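Local coordinates for protein putative phosphatase (Bacteroides thetaiotaomicron, PDB 3KYA) that is a putative phosphatase of unproven function that binds zinc ions and joins an IPT/TIG domain to a probable six-bladed beta-propeller, at residues 134-146 and 459-471. Residues are numbered along the deposited sequence; the frame is centred on the assembly and turned at random. Where two conformers were deposited one is given.
Sequences KCCGFSDNGRLAF and YVHDQVGHTIRTI. With EDO (1,2-ethanediol), chain J.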
loop_
_atom_site.group_PDB
_atom_site.type_symbol
_atom_site.label_atom_id
_atom_site.label_comp_id
_atom_site.label_asym_id
_atom_site.label_seq_id
_atom_site.Cartn_x
_atom_site.Cartn_y
_atom_site.Cartn_z
ATOM N N LYS A 134 10.423 40.710 8.565
ATOM C CA LYS A 134 10.283 39.278 8.844
ATOM C C LYS A 134 11.595 38.546 8.544
ATOM O O LYS A 134 12.377 38.949 7.670
ATOM C CB LYS A 134 9.083 38.639 8.129
ATOM C CG LYS A 134 9.123 38.566 6.618
ATOM C CD LYS A 134 7.955 37.717 6.102
ATOM C CE LYS A 134 7.801 37.802 4.584
ATOM N NZ LYS A 134 6.717 36.918 4.086
ATOM N N CYS A 135 11.833 37.470 9.294
ATOM C CA CYS A 135 13.074 36.727 9.187
ATOM C C CYS A 135 13.237 35.963 7.864
ATOM O O CYS A 135 12.266 35.617 7.179
ATOM C CB CYS A 135 13.223 35.771 10.378
ATOM S SG CYS A 135 12.096 34.340 10.335
ATOM N N CYS A 136 14.492 35.725 7.522
ATOM C CA CYS A 136 14.869 35.026 6.304
ATOM C C CYS A 136 16.313 34.533 6.412
ATOM O O CYS A 136 17.047 34.926 7.319
ATOM C CB CYS A 136 14.689 35.929 5.082
ATOM S SG CYS A 136 15.556 37.553 5.179
ATOM N N GLY A 137 16.698 33.651 5.496
ATOM C CA GLY A 137 18.045 33.086 5.455
ATOM C C GLY A 137 17.907 31.675 4.923
ATOM O O GLY A 137 17.571 31.492 3.744
ATOM N N PHE A 138 18.182 30.704 5.790
ATOM C CA PHE A 138 17.956 29.262 5.534
ATOM C C PHE A 138 18.465 28.689 4.205
ATOM O O PHE A 138 17.929 27.674 3.748
ATOM C CB PHE A 138 16.434 28.993 5.576
ATOM C CG PHE A 138 15.748 29.499 6.818
ATOM C CD1 PHE A 138 15.926 28.849 8.028
ATOM C CD2 PHE A 138 14.919 30.616 6.774
ATOM C CE1 PHE A 138 15.309 29.302 9.176
ATOM C CE2 PHE A 138 14.277 31.084 7.937
ATOM C CZ PHE A 138 14.473 30.425 9.130
ATOM N N SER A 139 19.532 29.259 3.646
ATOM C CA SER A 139 19.941 28.922 2.271
ATOM C C SER A 139 21.004 27.842 2.096
ATOM O O SER A 139 21.136 27.276 1.003
ATOM C CB SER A 139 20.360 30.206 1.548
ATOM O OG SER A 139 21.461 30.837 2.171
ATOM N N ASP A 140 21.745 27.540 3.153
ATOM C CA ASP A 140 22.734 26.471 3.097
ATOM C C ASP A 140 22.072 25.163 3.497
ATOM O O ASP A 140 21.031 25.172 4.159
ATOM C CB ASP A 140 23.887 26.785 4.027
ATOM C CG ASP A 140 24.604 28.056 3.632
ATOM O OD1 ASP A 140 25.054 28.165 2.462
ATOM O OD2 ASP A 140 24.708 28.944 4.492
ATOM N N ASN A 141 22.650 24.042 3.061
ATOM C CA ASN A 141 22.146 22.712 3.418
ATOM C C ASN A 141 22.110 22.586 4.946
ATOM O O ASN A 141 23.121 22.833 5.617
ATOM C CB ASN A 141 23.039 21.655 2.751
ATOM C CG ASN A 141 22.518 20.225 2.894
ATOM O OD1 ASN A 141 22.193 19.778 3.977
ATOM N ND2 ASN A 141 22.496 19.491 1.778
ATOM N N GLY A 142 20.955 22.218 5.505
ATOM C CA GLY A 142 20.815 22.163 6.964
ATOM C C GLY A 142 20.204 20.919 7.566
ATOM O O GLY A 142 19.720 20.044 6.847
ATOM N N ARG A 143 20.302 20.826 8.895
ATOM C CA ARG A 143 19.696 19.757 9.684
ATOM C C ARG A 143 18.980 20.362 10.888
ATOM O O ARG A 143 19.401 21.379 11.439
ATOM C CB ARG A 143 20.736 18.748 10.162
ATOM C CG ARG A 143 21.412 17.971 9.036
ATOM C CD ARG A 143 20.430 17.051 8.308
ATOM N NE ARG A 143 21.127 16.178 7.372
ATOM C CZ ARG A 143 21.568 16.540 6.168
ATOM N NH1 ARG A 143 21.398 17.775 5.709
ATOM N NH2 ARG A 143 22.186 15.649 5.411
ATOM N N LEU A 144 17.916 19.702 11.307
ATOM C CA LEU A 144 17.071 20.168 12.395
ATOM C C LEU A 144 17.129 19.293 13.644
ATOM O O LEU A 144 17.307 18.075 13.553
ATOM C CB LEU A 144 15.620 20.215 11.897
ATOM C CG LEU A 144 15.250 21.193 10.781
ATOM C CD1 LEU A 144 13.801 20.937 10.307
ATOM C CD2 LEU A 144 15.421 22.662 11.213
ATOM N N ALA A 145 16.951 19.908 14.819
ATOM C CA ALA A 145 16.884 19.155 16.081
ATOM C C ALA A 145 16.182 19.932 17.182
ATOM O O ALA A 145 16.502 21.100 17.415
ATOM C CB ALA A 145 18.299 18.735 16.557
ATOM N N PHE A 146 15.198 19.308 17.824
ATOM C CA PHE A 146 14.530 19.915 18.974
ATOM C C PHE A 146 15.367 19.820 20.246
ATOM O O PHE A 146 16.082 18.846 20.450
ATOM C CB PHE A 146 13.234 19.181 19.362
ATOM C CG PHE A 146 12.091 19.330 18.393
ATOM C CD1 PHE A 146 11.475 20.559 18.208
ATOM C CD2 PHE A 146 11.588 18.223 17.722
ATOM C CE1 PHE A 146 10.395 20.690 17.340
ATOM C CE2 PHE A 146 10.518 18.353 16.846
ATOM C CZ PHE A 146 9.927 19.579 16.656
ATOM N N TYR A 459 8.475 19.304 10.781
ATOM C CA TYR A 459 9.087 20.546 10.319
ATOM C C TYR A 459 10.123 20.121 9.281
ATOM O O TYR A 459 10.876 19.164 9.492
ATOM C CB TYR A 459 9.756 21.342 11.437
ATOM C CG TYR A 459 8.751 21.886 12.403
ATOM C CD1 TYR A 459 8.152 23.116 12.184
ATOM C CD2 TYR A 459 8.369 21.156 13.523
ATOM C CE1 TYR A 459 7.211 23.613 13.056
ATOM C CE2 TYR A 459 7.449 21.656 14.414
ATOM C CZ TYR A 459 6.866 22.879 14.170
ATOM O OH TYR A 459 5.929 23.387 15.035
ATOM N N VAL A 460 10.163 20.840 8.166
ATOM C CA VAL A 460 11.030 20.517 7.060
ATOM C C VAL A 460 11.895 21.709 6.698
ATOM O O VAL A 460 11.382 22.813 6.588
ATOM C CB VAL A 460 10.191 20.189 5.817
ATOM C CG1 VAL A 460 11.099 19.786 4.659
ATOM C CG2 VAL A 460 9.143 19.095 6.136
ATOM N N HIS A 461 13.193 21.494 6.487
ATOM C CA HIS A 461 14.062 22.558 6.028
ATOM C C HIS A 461 14.180 22.494 4.510
ATOM O O HIS A 461 14.825 21.581 3.962
ATOM C CB HIS A 461 15.439 22.495 6.686
ATOM C CG HIS A 461 16.397 23.513 6.157
ATOM N ND1 HIS A 461 17.740 23.248 5.961
ATOM C CD2 HIS A 461 16.190 24.771 5.697
ATOM C CE1 HIS A 461 18.325 24.325 5.466
ATOM N NE2 HIS A 461 17.407 25.256 5.277
ATOM N N ASP A 462 13.533 23.454 3.845
ATOM C CA ASP A 462 13.518 23.557 2.386
ATOM C C ASP A 462 14.671 24.523 2.055
ATOM O O ASP A 462 14.520 25.745 2.032
ATOM C CB ASP A 462 12.145 24.037 1.935
ATOM C CG ASP A 462 11.936 23.966 0.437
ATOM O OD1 ASP A 462 12.912 24.049 -0.324
ATOM O OD2 ASP A 462 10.756 23.880 0.028
ATOM N N GLN A 463 15.838 23.916 1.872
ATOM C CA GLN A 463 17.090 24.636 1.645
ATOM C C GLN A 463 17.055 25.633 0.499
ATOM O O GLN A 463 17.502 26.764 0.672
ATOM C CB GLN A 463 18.233 23.649 1.377
ATOM C CG GLN A 463 19.596 24.297 1.203
ATOM C CD GLN A 463 20.551 23.423 0.408
ATOM O OE1 GLN A 463 20.268 22.249 0.152
ATOM N NE2 GLN A 463 21.679 23.988 0.008
ATOM N N VAL A 464 16.550 25.223 -0.668
ATOM C CA VAL A 464 16.539 26.116 -1.840
ATOM C C VAL A 464 15.300 27.038 -1.880
ATOM O O VAL A 464 15.363 28.145 -2.395
ATOM C CB VAL A 464 16.839 25.315 -3.151
ATOM C CG1 VAL A 464 16.591 26.153 -4.402
ATOM C CG2 VAL A 464 18.304 24.823 -3.128
ATOM N N GLY A 465 14.200 26.621 -1.264
ATOM C CA GLY A 465 13.076 27.537 -1.073
ATOM C C GLY A 465 13.414 28.591 -0.009
ATOM O O GLY A 465 12.766 29.651 0.081
ATOM N N HIS A 466 14.454 28.308 0.784
ATOM C CA HIS A 466 14.916 29.173 1.886
ATOM C C HIS A 466 13.835 29.352 2.963
ATOM O O HIS A 466 13.676 30.442 3.563
ATOM C CB HIS A 466 15.405 30.537 1.395
ATOM C CG HIS A 466 16.391 30.460 0.263
ATOM N ND1 HIS A 466 17.197 29.362 0.047
ATOM C CD2 HIS A 466 16.764 31.387 -0.656
ATOM C CE1 HIS A 466 17.969 29.588 -1.004
ATOM N NE2 HIS A 466 17.733 30.813 -1.442
ATOM N N THR A 467 13.132 28.258 3.231
ATOM C CA THR A 467 12.023 28.240 4.174
ATOM C C THR A 467 12.015 27.029 5.107
ATOM O O THR A 467 12.647 25.978 4.841
ATOM C CB THR A 467 10.671 28.181 3.420
ATOM O OG1 THR A 467 10.713 27.126 2.444
ATOM C CG2 THR A 467 10.372 29.494 2.695
ATOM N N ILE A 468 11.307 27.208 6.217
ATOM C CA ILE A 468 10.962 26.115 7.099
ATOM C C ILE A 468 9.490 25.854 6.784
ATOM O O ILE A 468 8.661 26.777 6.864
ATOM C CB ILE A 468 11.121 26.439 8.585
ATOM C CG1 ILE A 468 12.566 26.833 8.931
ATOM C CG2 ILE A 468 10.670 25.253 9.413
ATOM C CD1 ILE A 468 13.635 25.767 8.609
ATOM N N ARG A 469 9.184 24.615 6.389
ATOM C CA ARG A 469 7.840 24.180 6.036
ATOM C C ARG A 469 7.295 23.294 7.152
ATOM O O ARG A 469 8.054 22.789 7.983
ATOM C CB ARG A 469 7.838 23.375 4.735
ATOM C CG ARG A 469 8.567 24.001 3.571
ATOM C CD ARG A 469 7.873 25.210 3.018
ATOM N NE ARG A 469 6.622 24.899 2.327
ATOM C CZ ARG A 469 6.529 24.453 1.076
ATOM N NH1 ARG A 469 7.616 24.215 0.343
ATOM N NH2 ARG A 469 5.326 24.242 0.548
ATOM N N THR A 470 5.979 23.143 7.187
ATOM C CA THR A 470 5.335 22.270 8.145
ATOM C C THR A 470 4.498 21.239 7.408
ATOM O O THR A 470 4.063 21.487 6.288
ATOM C CB THR A 470 4.388 23.036 9.103
ATOM O OG1 THR A 470 3.409 23.761 8.349
ATOM C CG2 THR A 470 5.172 24.004 9.982
ATOM N N ILE A 471 4.311 20.074 8.023
ATOM C CA ILE A 471 3.332 19.097 7.542
ATOM C C ILE A 471 2.526 18.795 8.785
ATOM O O ILE A 471 3.059 18.253 9.762
ATOM C CB ILE A 471 3.924 17.825 6.965
ATOM C CG1 ILE A 471 4.913 18.172 5.849
ATOM C CG2 ILE A 471 2.772 16.928 6.447
ATOM C CD1 ILE A 471 5.674 16.957 5.250
HETATM C C1 EDO J . 5.386 33.767 7.263
HETATM O O1 EDO J . 4.114 33.227 7.646
HETATM C C2 EDO J . 5.988 32.922 6.139
HETATM O O2 EDO J . 6.873 33.711 5.328
HETATM O O HOH W 1 14.522 32.995 3.674
#
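His461 meets the turn at Phe138 edge-on, a worked example of a side chain bridging two sheets, probably adjacent blades of a beta-propeller. Strand 141-146 belongs to one sheet; strands 459-462 and 467-471 form a hairpin in the other, flanked by strands 105-110 and 446-452, consistent with a propeller ring closed by pairing an N-terminal strand with the last blade. With CG anti to the backbone N (chi1 176°), the imidazole reaches across the interface, and NE2 donates to Phe138 O at 2.9 Å, nearly straight (166°) but from above the carbonyl plane. CE1 of the same ring lies 3.1 Å from Asp140 O, and Gly142 leaves room for ND1, where a CB would clash.

In the buried part, Ile468 CG1 sits over one face of the Phe138 ring, 4.1 Å from its centroid, while Leu144 CD1 packs 4.2 Å from Tyr459 CB. The His466 ring is sandwiched between Ser139 CB and Val464 O, its rotation fixed by ND1 donating to Gln463 O (2.7 Å); a water joins Gly137 N to His466 O.

The partly exposed side is looser: Gln463, modelled in two conformers, offers Ser139 O only a weak, doubtful bond. A leucine in place of His461 would probably leave Phe138 O without this donor in a buried seam. The chemistry is consistent with a junction held by one directional imidazole bond and apolar packing rather than by strand pairing.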